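Local coordinates for protein alpha,alpha-trehalose-phosphate synthase (UDP-forming) (Burkholderia multivorans, PDB 5UOF) that belongs to glycosyltransferase family 20 and has the two-domain GT-B architecture of Rossmann-like halves, at residues A[367-381]-A[393-405]. Numbering follows the deposited sequence.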
# COMPACT_ATOMS: atom_id res chain seq x y z
N VAL A 367 -15.78 15.53 -1.13
CA VAL A 367 -15.74 14.09 -1.42
C VAL A 367 -14.28 13.64 -1.49
O VAL A 367 -13.71 13.52 -2.58
CB VAL A 367 -16.49 13.79 -2.73
CG1 VAL A 367 -16.61 12.29 -2.95
CG2 VAL A 367 -17.86 14.45 -2.73
N THR A 368 -13.67 13.37 -0.35
CA THR A 368 -12.22 13.14 -0.31
C THR A 368 -11.87 11.85 0.42
O THR A 368 -11.09 11.85 1.38
CB THR A 368 -11.53 14.35 0.32
OG1 THR A 368 -11.99 14.54 1.66
CG2 THR A 368 -11.81 15.64 -0.50
N PRO A 369 -12.38 10.70 -0.06
CA PRO A 369 -11.99 9.42 0.54
C PRO A 369 -10.51 9.16 0.36
O PRO A 369 -9.89 9.62 -0.60
CB PRO A 369 -12.82 8.39 -0.24
CG PRO A 369 -13.03 9.05 -1.60
CD PRO A 369 -13.24 10.52 -1.24
N LEU A 370 -9.95 8.37 1.29
CA LEU A 370 -8.54 7.98 1.17
C LEU A 370 -8.31 7.09 -0.03
O LEU A 370 -7.22 7.10 -0.61
CB LEU A 370 -8.07 7.27 2.44
CG LEU A 370 -8.33 8.06 3.72
CD1 LEU A 370 -7.76 7.31 4.92
CD2 LEU A 370 -7.75 9.48 3.60
N ARG A 371 -9.32 6.31 -0.42
CA ARG A 371 -9.23 5.40 -1.55
C ARG A 371 -10.65 4.97 -1.93
O ARG A 371 -11.44 4.63 -1.05
CB ARG A 371 -8.35 4.20 -1.19
CG ARG A 371 -8.15 3.17 -2.29
CD ARG A 371 -7.54 3.76 -3.54
NE ARG A 371 -6.13 4.12 -3.37
CZ ARG A 371 -5.27 4.21 -4.38
NH1 ARG A 371 -5.68 3.95 -5.62
NH2 ARG A 371 -4.00 4.53 -4.16
N ASP A 372 -10.96 5.01 -3.23
CA ASP A 372 -12.31 4.68 -3.69
C ASP A 372 -12.22 4.21 -5.14
O ASP A 372 -11.58 4.85 -5.97
CB ASP A 372 -13.21 5.91 -3.57
CG ASP A 372 -14.70 5.57 -3.61
OD1 ASP A 372 -15.12 4.75 -4.45
OD2 ASP A 372 -15.46 6.16 -2.81
N GLY A 373 -12.86 3.07 -5.43
CA GLY A 373 -12.83 2.58 -6.80
C GLY A 373 -13.35 3.58 -7.81
O GLY A 373 -12.89 3.63 -8.95
N MET A 374 -14.35 4.38 -7.42
CA MET A 374 -14.92 5.36 -8.33
C MET A 374 -15.41 6.56 -7.53
O MET A 374 -14.81 7.63 -7.60
CB MET A 374 -16.05 4.72 -9.17
CG MET A 374 -16.76 5.68 -10.13
SD MET A 374 -15.62 6.55 -11.23
CE MET A 374 -14.77 5.19 -12.05
N ASN A 375 -16.48 6.35 -6.76
CA ASN A 375 -17.22 7.31 -5.94
C ASN A 375 -18.31 7.97 -6.77
O ASN A 375 -18.08 8.96 -7.47
CB ASN A 375 -16.34 8.38 -5.29
CG ASN A 375 -17.06 9.08 -4.17
OD1 ASN A 375 -18.01 9.82 -4.41
ND2 ASN A 375 -16.66 8.81 -2.93
N LEU A 376 -19.52 7.43 -6.67
CA LEU A 376 -20.65 7.98 -7.41
C LEU A 376 -21.22 9.23 -6.75
O LEU A 376 -21.86 10.04 -7.44
CB LEU A 376 -21.73 6.92 -7.59
CG LEU A 376 -21.27 5.69 -8.40
CD1 LEU A 376 -22.33 4.60 -8.38
CD2 LEU A 376 -20.92 6.07 -9.83
N VAL A 377 -21.01 9.42 -5.45
CA VAL A 377 -21.44 10.68 -4.83
C VAL A 377 -20.79 11.87 -5.52
O VAL A 377 -21.44 12.89 -5.75
CB VAL A 377 -21.16 10.66 -3.31
CG1 VAL A 377 -21.19 12.07 -2.73
CG2 VAL A 377 -22.19 9.78 -2.61
N ALA A 378 -19.50 11.76 -5.89
CA ALA A 378 -18.86 12.87 -6.60
C ALA A 378 -19.59 13.19 -7.91
O ALA A 378 -19.81 14.36 -8.23
CB ALA A 378 -17.39 12.55 -6.86
N LYS A 379 -19.99 12.16 -8.66
CA LYS A 379 -20.66 12.39 -9.93
C LYS A 379 -22.08 12.91 -9.70
O LYS A 379 -22.54 13.82 -10.42
CB LYS A 379 -20.67 11.10 -10.76
CG LYS A 379 -19.24 10.58 -11.06
CD LYS A 379 -19.23 9.47 -12.09
CE LYS A 379 -17.79 9.15 -12.54
NZ LYS A 379 -17.73 8.08 -13.61
N GLU A 380 -22.78 12.34 -8.71
CA GLU A 380 -24.11 12.82 -8.35
C GLU A 380 -24.08 14.27 -7.89
O GLU A 380 -25.01 15.04 -8.19
CB GLU A 380 -24.70 11.95 -7.24
CG GLU A 380 -25.00 10.53 -7.69
CD GLU A 380 -25.13 9.55 -6.53
OE1 GLU A 380 -25.05 9.98 -5.37
OE2 GLU A 380 -25.32 8.35 -6.79
N TYR A 381 -23.03 14.65 -7.16
CA TYR A 381 -22.92 16.03 -6.71
C TYR A 381 -22.89 16.99 -7.90
O TYR A 381 -23.66 17.95 -7.96
CB TYR A 381 -21.67 16.22 -5.83
CG TYR A 381 -21.65 17.64 -5.33
CD1 TYR A 381 -22.42 18.01 -4.24
CD2 TYR A 381 -20.94 18.62 -6.02
CE1 TYR A 381 -22.46 19.32 -3.82
CE2 TYR A 381 -20.96 19.94 -5.59
CZ TYR A 381 -21.74 20.29 -4.49
OH TYR A 381 -21.80 21.60 -4.08
N LEU A 393 -16.78 20.99 -6.59
CA LEU A 393 -16.45 19.67 -6.07
C LEU A 393 -15.00 19.66 -5.61
O LEU A 393 -14.09 19.95 -6.40
CB LEU A 393 -16.66 18.59 -7.13
CG LEU A 393 -16.21 17.17 -6.78
CD1 LEU A 393 -17.06 16.61 -5.66
CD2 LEU A 393 -16.31 16.29 -8.01
N VAL A 394 -14.78 19.31 -4.34
CA VAL A 394 -13.45 19.05 -3.80
C VAL A 394 -13.31 17.54 -3.72
O VAL A 394 -14.10 16.88 -3.04
CB VAL A 394 -13.28 19.69 -2.41
CG1 VAL A 394 -11.93 19.32 -1.83
CG2 VAL A 394 -13.40 21.22 -2.51
N LEU A 395 -12.33 16.99 -4.43
CA LEU A 395 -12.30 15.56 -4.74
C LEU A 395 -10.93 14.97 -4.45
O LEU A 395 -9.92 15.54 -4.86
CB LEU A 395 -12.66 15.31 -6.21
CG LEU A 395 -12.69 13.85 -6.69
CD1 LEU A 395 -13.71 13.06 -5.91
CD2 LEU A 395 -13.01 13.78 -8.18
N SER A 396 -10.91 13.82 -3.77
CA SER A 396 -9.65 13.11 -3.52
C SER A 396 -9.05 12.57 -4.81
O SER A 396 -9.75 11.95 -5.62
CB SER A 396 -9.90 11.95 -2.56
OG SER A 396 -8.77 11.07 -2.53
N GLU A 397 -7.74 12.75 -4.96
CA GLU A 397 -7.03 12.18 -6.10
C GLU A 397 -6.99 10.66 -6.08
O GLU A 397 -6.56 10.06 -7.06
CB GLU A 397 -5.60 12.71 -6.17
CG GLU A 397 -4.76 12.35 -4.97
CD GLU A 397 -3.33 12.79 -5.18
OE1 GLU A 397 -2.55 12.03 -5.79
OE2 GLU A 397 -3.00 13.91 -4.75
N PHE A 398 -7.36 10.03 -4.96
CA PHE A 398 -7.38 8.57 -4.87
C PHE A 398 -8.77 7.99 -5.10
O PHE A 398 -8.96 6.78 -4.87
CB PHE A 398 -6.87 8.12 -3.51
CG PHE A 398 -5.48 8.61 -3.19
CD1 PHE A 398 -4.38 8.12 -3.89
CD2 PHE A 398 -5.27 9.55 -2.20
CE1 PHE A 398 -3.10 8.55 -3.59
CE2 PHE A 398 -3.99 10.00 -1.90
CZ PHE A 398 -2.91 9.50 -2.59
N ALA A 399 -9.73 8.81 -5.50
CA ALA A 399 -11.02 8.31 -5.97
C ALA A 399 -10.94 8.08 -7.47
O ALA A 399 -10.37 8.88 -8.21
CB ALA A 399 -12.14 9.31 -5.65
N GLY A 400 -11.50 6.95 -7.91
CA GLY A 400 -11.47 6.64 -9.33
C GLY A 400 -12.06 7.75 -10.19
O GLY A 400 -11.62 7.95 -11.33
N ALA A 401 -13.05 8.47 -9.67
CA ALA A 401 -13.71 9.52 -10.44
C ALA A 401 -12.78 10.69 -10.75
O ALA A 401 -13.08 11.48 -11.66
CB ALA A 401 -14.95 10.02 -9.69
N ALA A 402 -11.68 10.82 -10.01
CA ALA A 402 -10.72 11.90 -10.27
C ALA A 402 -10.11 11.82 -11.66
O ALA A 402 -9.67 12.85 -12.19
CB ALA A 402 -9.60 11.88 -9.22
N ALA A 403 -10.08 10.64 -12.27
CA ALA A 403 -9.55 10.52 -13.63
C ALA A 403 -10.46 11.20 -14.65
O ALA A 403 -10.01 11.53 -15.74
CB ALA A 403 -9.37 9.05 -13.99
N GLU A 404 -11.72 11.41 -14.30
CA GLU A 404 -12.71 11.99 -15.20
C GLU A 404 -13.09 13.41 -14.83
O GLU A 404 -13.21 14.27 -15.71
CB GLU A 404 -13.99 11.14 -15.20
CG GLU A 404 -13.81 9.75 -15.78
CD GLU A 404 -15.05 8.88 -15.62
OE1 GLU A 404 -15.18 8.19 -14.58
OE2 GLU A 404 -15.91 8.92 -16.53
N LEU A 405 -13.28 13.68 -13.54
CA LEU A 405 -13.80 14.97 -13.08
C LEU A 405 -12.64 15.96 -12.93
O LEU A 405 -12.27 16.39 -11.84
CB LEU A 405 -14.57 14.79 -11.78
CG LEU A 405 -15.78 13.84 -11.91
CD1 LEU A 405 -16.51 13.69 -10.58
CD2 LEU A 405 -16.74 14.28 -13.02
O HOH W 1 -19.20 9.14 -15.75
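S396 and P369 meet through a short side-chain bond: S396 OG donates to P369 O over 2.7 Å, nearly in line with the carbonyl bond. The serine oxygen lies anti to its own backbone N (chi1 167°), and it also accepts from F398 N, closing an ST turn, so two bonds fix its rotation. Just before it the chains pair as parallel strands, with V367 N to V394 O at 2.9 Å and S396 N to V367 O at 3.1 Å. The packing is close under helix 376-384, where A378 CB sits 3.8 Å from L395 CD1 and also touches L393 CD2 and L405 CD1; a methyl on the helix thus meets three leucines. Strand 364-367, this helix and strand 392-396 form a beta-alpha-beta unit of the six-stranded parallel sheet, as expected of a Rossmann-like GT-B domain, and the helix segment runs nearly antiparallel to the second strand (163°). A buried salt bridge adds to this side: in the modelled E404 conformer, the extended K379 chain brings NZ to the syn side of E404 OE1, 2.7 Å away, and NZ also bonds I235 O and a water. Past the strand ends the loops bond again, D372 N to F398 O and G400 N to D372 O, with the register shifted by one. A401 N then reaches M374 O at 2.8 Å. D372 OD1 accepts from M374 N in an Asx turn, while N375 OD1 caps the helix by accepting from A378 N in its carbonyl plane. The looser side is where R371, D372 and G400 are partly exposed. In the R371 conformer given, a tentative placement, F398 CD1 lies over one guanidinium face, the two planes 36° apart; R371 also packs on D171 of the second subunit.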